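Local coordinates for protein glycerol dehydratase (Clostridium butyricum, PDB 1R9D) that probably dehydrates glycerol to 3-hydroxypropionaldehyde without coenzyme B12, by way of a glycyl radical, as a member of the pyruvate formate lyase-like enzymes, at residues Thr10-Ile15 with Ile311-Ile316; Pro637-Ser642 with Phe693-Gly698. All coordinates share one frame; numbering follows the deposited sequence.

Contact 1. Residues Thr10-Ile15 with Ile311-Ile316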
# COMPACT_ATOMS: atom_id res chain seq x y z
N THR A 10 -33.27 -40.28 -6.05
CA THR A 10 -32.59 -41.53 -6.40
C THR A 10 -31.76 -42.05 -5.24
O THR A 10 -31.38 -41.31 -4.34
CB THR A 10 -31.65 -41.35 -7.61
OG1 THR A 10 -30.58 -40.46 -7.26
CG2 THR A 10 -32.39 -40.78 -8.80
N GLU A 11 -31.46 -43.35 -5.28
CA GLU A 11 -30.66 -43.97 -4.24
C GLU A 11 -29.29 -43.29 -4.16
O GLU A 11 -28.70 -43.21 -3.09
CB GLU A 11 -30.49 -45.47 -4.53
CG GLU A 11 -29.62 -46.21 -3.53
CD GLU A 11 -29.97 -45.89 -2.09
OE1 GLU A 11 -31.17 -45.77 -1.77
OE2 GLU A 11 -29.03 -45.76 -1.27
N ARG A 12 -28.81 -42.79 -5.29
CA ARG A 12 -27.53 -42.11 -5.34
C ARG A 12 -27.52 -40.95 -4.35
O ARG A 12 -26.56 -40.76 -3.61
CB ARG A 12 -27.26 -41.55 -6.74
CG ARG A 12 -25.88 -40.90 -6.89
CD ARG A 12 -25.81 -39.97 -8.08
NE ARG A 12 -26.14 -40.63 -9.34
CZ ARG A 12 -25.36 -41.51 -9.96
NH1 ARG A 12 -24.18 -41.84 -9.44
NH2 ARG A 12 -25.74 -42.05 -11.11
N ILE A 13 -28.60 -40.17 -4.35
CA ILE A 13 -28.70 -39.03 -3.45
C ILE A 13 -28.64 -39.48 -1.99
O ILE A 13 -28.00 -38.83 -1.16
CB ILE A 13 -30.00 -38.24 -3.71
CG1 ILE A 13 -30.04 -37.81 -5.18
CG2 ILE A 13 -30.08 -37.03 -2.79
CD1 ILE A 13 -28.78 -37.10 -5.65
N ASN A 14 -29.30 -40.59 -1.66
CA ASN A 14 -29.27 -41.08 -0.29
C ASN A 14 -27.85 -41.46 0.11
O ASN A 14 -27.44 -41.24 1.25
CB ASN A 14 -30.21 -42.28 -0.12
CG ASN A 14 -31.65 -41.94 -0.40
OD1 ASN A 14 -32.13 -40.86 -0.04
ND2 ASN A 14 -32.37 -42.85 -1.05
N ILE A 15 -27.11 -42.04 -0.82
CA ILE A 15 -25.73 -42.45 -0.56
C ILE A 15 -24.82 -41.24 -0.34
O ILE A 15 -24.02 -41.21 0.59
CB ILE A 15 -25.17 -43.30 -1.72
CG1 ILE A 15 -25.94 -44.62 -1.81
CG2 ILE A 15 -23.68 -43.58 -1.49
CD1 ILE A 15 -25.58 -45.46 -3.01
N ILE A 311 -29.25 -31.41 -9.82
CA ILE A 311 -29.49 -30.31 -8.89
C ILE A 311 -29.34 -30.87 -7.47
O ILE A 311 -28.75 -30.23 -6.60
CB ILE A 311 -30.90 -29.70 -9.11
CG1 ILE A 311 -30.93 -28.98 -10.47
CG2 ILE A 311 -31.23 -28.71 -7.99
CD1 ILE A 311 -32.25 -28.31 -10.80
N ASP A 312 -29.86 -32.08 -7.24
CA ASP A 312 -29.74 -32.69 -5.92
C ASP A 312 -28.27 -32.87 -5.56
O ASP A 312 -27.88 -32.68 -4.40
CB ASP A 312 -30.44 -34.06 -5.88
CG ASP A 312 -31.95 -33.96 -6.04
OD1 ASP A 312 -32.51 -32.86 -5.83
OD2 ASP A 312 -32.58 -34.99 -6.37
N CYS A 313 -27.44 -33.23 -6.54
CA CYS A 313 -26.02 -33.41 -6.28
C CYS A 313 -25.37 -32.09 -5.88
O CYS A 313 -24.50 -32.06 -5.01
CB CYS A 313 -25.31 -33.99 -7.51
SG CYS A 313 -25.65 -35.75 -7.77
N ILE A 314 -25.79 -31.00 -6.52
CA ILE A 314 -25.25 -29.68 -6.20
C ILE A 314 -25.65 -29.34 -4.77
O ILE A 314 -24.85 -28.80 -4.00
CB ILE A 314 -25.79 -28.60 -7.17
CG1 ILE A 314 -25.12 -28.75 -8.54
CG2 ILE A 314 -25.51 -27.22 -6.60
CD1 ILE A 314 -25.65 -27.80 -9.60
N TRP A 315 -26.89 -29.65 -4.41
CA TRP A 315 -27.36 -29.39 -3.05
C TRP A 315 -26.42 -30.10 -2.07
O TRP A 315 -25.97 -29.51 -1.08
CB TRP A 315 -28.79 -29.91 -2.87
CG TRP A 315 -29.85 -28.83 -2.80
CD1 TRP A 315 -30.80 -28.68 -1.83
CD2 TRP A 315 -30.10 -27.80 -3.77
NE1 TRP A 315 -31.62 -27.62 -2.13
CE2 TRP A 315 -31.21 -27.05 -3.31
CE3 TRP A 315 -29.49 -27.42 -4.97
CZ2 TRP A 315 -31.73 -25.96 -4.01
CZ3 TRP A 315 -30.00 -26.33 -5.67
CH2 TRP A 315 -31.11 -25.61 -5.19
N ILE A 316 -26.12 -31.36 -2.34
CA ILE A 316 -25.24 -32.11 -1.45
C ILE A 316 -23.83 -31.50 -1.39
O ILE A 316 -23.24 -31.41 -0.31
CB ILE A 316 -25.16 -33.60 -1.88
CG1 ILE A 316 -26.54 -34.24 -1.69
CG2 ILE A 316 -24.12 -34.32 -1.04
CD1 ILE A 316 -26.63 -35.69 -2.14
O HOH W 1 -32.89 -37.52 -7.54

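Contact 2. Residues Pro637-Ser642 with Phe693-Gly698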
# COMPACT_ATOMS: atom_id res chain seq x y z
N PRO A 637 -27.40 -0.23 8.06
CA PRO A 637 -27.72 -1.14 9.17
C PRO A 637 -28.60 -2.34 8.84
O PRO A 637 -29.40 -2.31 7.92
CB PRO A 637 -28.38 -0.21 10.18
CG PRO A 637 -29.17 0.72 9.28
CD PRO A 637 -28.16 1.04 8.18
N GLY A 638 -28.41 -3.39 9.63
CA GLY A 638 -29.22 -4.59 9.48
C GLY A 638 -29.68 -4.94 10.89
O GLY A 638 -29.15 -4.39 11.86
N LEU A 639 -30.66 -5.84 11.00
CA LEU A 639 -31.18 -6.27 12.30
C LEU A 639 -31.41 -7.78 12.28
O LEU A 639 -32.53 -8.25 12.12
CB LEU A 639 -32.50 -5.54 12.61
CG LEU A 639 -32.46 -4.01 12.71
CD1 LEU A 639 -33.88 -3.47 12.71
CD2 LEU A 639 -31.72 -3.58 13.98
N TYR A 640 -30.32 -8.54 12.40
CA TYR A 640 -30.38 -10.01 12.43
C TYR A 640 -29.30 -10.50 13.39
O TYR A 640 -28.32 -9.79 13.63
CB TYR A 640 -30.24 -10.60 11.02
CG TYR A 640 -28.91 -10.41 10.33
CD1 TYR A 640 -27.83 -11.25 10.62
CD2 TYR A 640 -28.75 -9.45 9.34
CE1 TYR A 640 -26.62 -11.13 9.92
CE2 TYR A 640 -27.55 -9.32 8.64
CZ TYR A 640 -26.49 -10.16 8.93
OH TYR A 640 -25.31 -10.04 8.23
N PRO A 641 -29.44 -11.72 13.94
CA PRO A 641 -28.41 -12.12 14.89
C PRO A 641 -27.60 -13.40 14.70
O PRO A 641 -26.72 -13.67 15.51
CB PRO A 641 -29.20 -12.23 16.17
CG PRO A 641 -30.41 -13.03 15.66
CD PRO A 641 -30.69 -12.44 14.24
N SER A 642 -27.90 -14.18 13.67
CA SER A 642 -27.22 -15.47 13.51
C SER A 642 -27.56 -16.17 14.83
O SER A 642 -28.73 -16.28 15.18
CB SER A 642 -25.71 -15.29 13.36
OG SER A 642 -25.11 -16.53 13.02
N PHE A 693 -37.23 -0.22 5.83
CA PHE A 693 -36.60 0.40 4.67
C PHE A 693 -35.19 0.90 4.98
O PHE A 693 -34.28 0.76 4.17
CB PHE A 693 -37.44 1.58 4.15
CG PHE A 693 -38.74 1.18 3.52
CD1 PHE A 693 -39.86 0.90 4.30
CD2 PHE A 693 -38.86 1.11 2.13
CE1 PHE A 693 -41.08 0.55 3.71
CE2 PHE A 693 -40.07 0.77 1.53
CZ PHE A 693 -41.18 0.48 2.32
N ILE A 694 -35.02 1.50 6.16
CA ILE A 694 -33.72 2.04 6.55
C ILE A 694 -32.72 0.94 6.86
O ILE A 694 -31.52 1.09 6.62
CB ILE A 694 -33.86 2.99 7.78
CG1 ILE A 694 -32.58 3.81 7.94
CG2 ILE A 694 -34.15 2.19 9.04
CD1 ILE A 694 -32.68 4.92 8.97
N ALA A 695 -33.21 -0.18 7.39
CA ALA A 695 -32.36 -1.33 7.71
C ALA A 695 -32.20 -2.15 6.43
O ALA A 695 -32.58 -3.32 6.38
CB ALA A 695 -33.01 -2.18 8.80
N SER A 696 -31.61 -1.52 5.41
CA SER A 696 -31.42 -2.14 4.11
C SER A 696 -30.41 -3.29 4.06
O SER A 696 -30.28 -3.94 3.03
CB SER A 696 -31.04 -1.06 3.08
OG SER A 696 -30.04 -0.20 3.60
N ASN A 697 -29.71 -3.54 5.16
CA ASN A 697 -28.79 -4.66 5.17
C ASN A 697 -29.61 -5.88 5.61
O ASN A 697 -29.08 -6.98 5.74
CB ASN A 697 -27.61 -4.43 6.11
CG ASN A 697 -26.47 -5.39 5.84
OD1 ASN A 697 -26.08 -5.57 4.68
ND2 ASN A 697 -25.92 -5.99 6.89
N GLY A 698 -30.90 -5.65 5.85
CA GLY A 698 -31.80 -6.73 6.22
C GLY A 698 -32.27 -6.88 7.65
O GLY A 698 -31.56 -6.55 8.60

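Contact 1. Residues Thr10-Ile15 with Ile311-Ile316
Ile-13 faces Cys-313, their CA atoms 6.8 Å apart, where the helical turns 11-15 and 311-316 run side by side in parallel, their axes only 4° from alignment and 10.2 Å apart. This is parallel helix-helix packing: the first helix of the chain, 11-22, lies along helix 304-317 within the pyruvate formate lyase-like part of the enzyme. Ile-13 carries most of the join, and its two branches divide the work. CG1 stands beside the backbone N (chi1 -57°), and from there Ile-13 CD1 lies across the side chain of Asp-312, 3.5 Å from its CB, with Cys-313 SG a little farther off at 4.0 Å. CG2 goes the other way and packs on Ile-316 CD1. Arg-12 adds a looser touch through its aliphatic CD to Cys-313 SG, while its guanidinium forms salt bridges with Glu-309 and Glu-241. The carboxylate of Asp-312 is buried yet well supplied: OD1 accepts from Gln-308, and OD2 is bonded to His-368 ND1. Asp-312 OD2 also takes a bond from an ordered water at 2.8 Å, and that water accepts a second, longer one from the backbone N of Thr-10, the N-cap residue of the first helix. Farther down the interface, the methyl carbon CD1 of Ile-316 reaches the main chain itself, ending 3.6 Å from the carbonyl O of Ile-13.

Contact 2. Residues Pro637-Ser642 with Phe693-Gly698
Tyr-640 and Asn-697 meet through contrasting first torsions: the ring of Tyr-640 is set between its own backbone N and carbonyl carbon (chi1 66°), whereas CG of Asn-697 extends opposite its backbone N (chi1 -163°). The amide is thereby brought obliquely to the ring, the two planes 40° apart, with Asn-697 ND2 4.1 Å from Tyr-640 CE2. The same ring edge has the carbonyl oxygens of Asn-697 and Gly-698 near its plane. The polar ends are tied together beyond the segments, since Tyr-640 OH and Asn-697 ND2 both donate to the backbone O of His-446, and ND2 also bonds to Gln-549. Bound glycerol lies about 3 Å from the Tyr-640 side chain at its nearest atoms, so this loop pair borders the glycerol pocket of what is, by its family, probably a glycyl radical enzyme. The backbones are joined by two hydrogen bonds around a type I beta turn, Ala-695 to Gly-698, overlapped at its start by an inverse gamma turn centred on Ala-695. Leu-639 N gives a short bond of 2.7 Å to Gly-698 O, nearly in line with that carbonyl. Asn-697 N reaches Pro-637 O at 3.0 Å from above the carbonyl plane, and the same oxygen receives a CA-H...O contact from Ala-695. Between these bonds the chains press close: Gly-638 CA is 3.2 Å from Gly-698 O and 3.7 Å from Asn-697 CB. Beyond them, Pro-637 CG rests against Ile-694 O, an oxygen that also accepts from Arg-418.

Overall arrangement
From the N terminus, the chain enters contact 1 almost at once, and the first helix gets its partner only after some 295 residues, most of them helical, so contact 1 closes a very long loop. Contact 2 opens much later and closes a short one of 50 residues. The two are in series, neither nested nor crossed, with centres 34 Å apart and nearest atoms about 19 Å apart. Contact 1 joins helices well away from the chain centre. Contact 2 lies nearer the chain centre, linking the loop after strand 634-635 with the one leading to strand 702-705, strands of different sheets, and thus the pyruvate formate lyase-like and glycine radical regions.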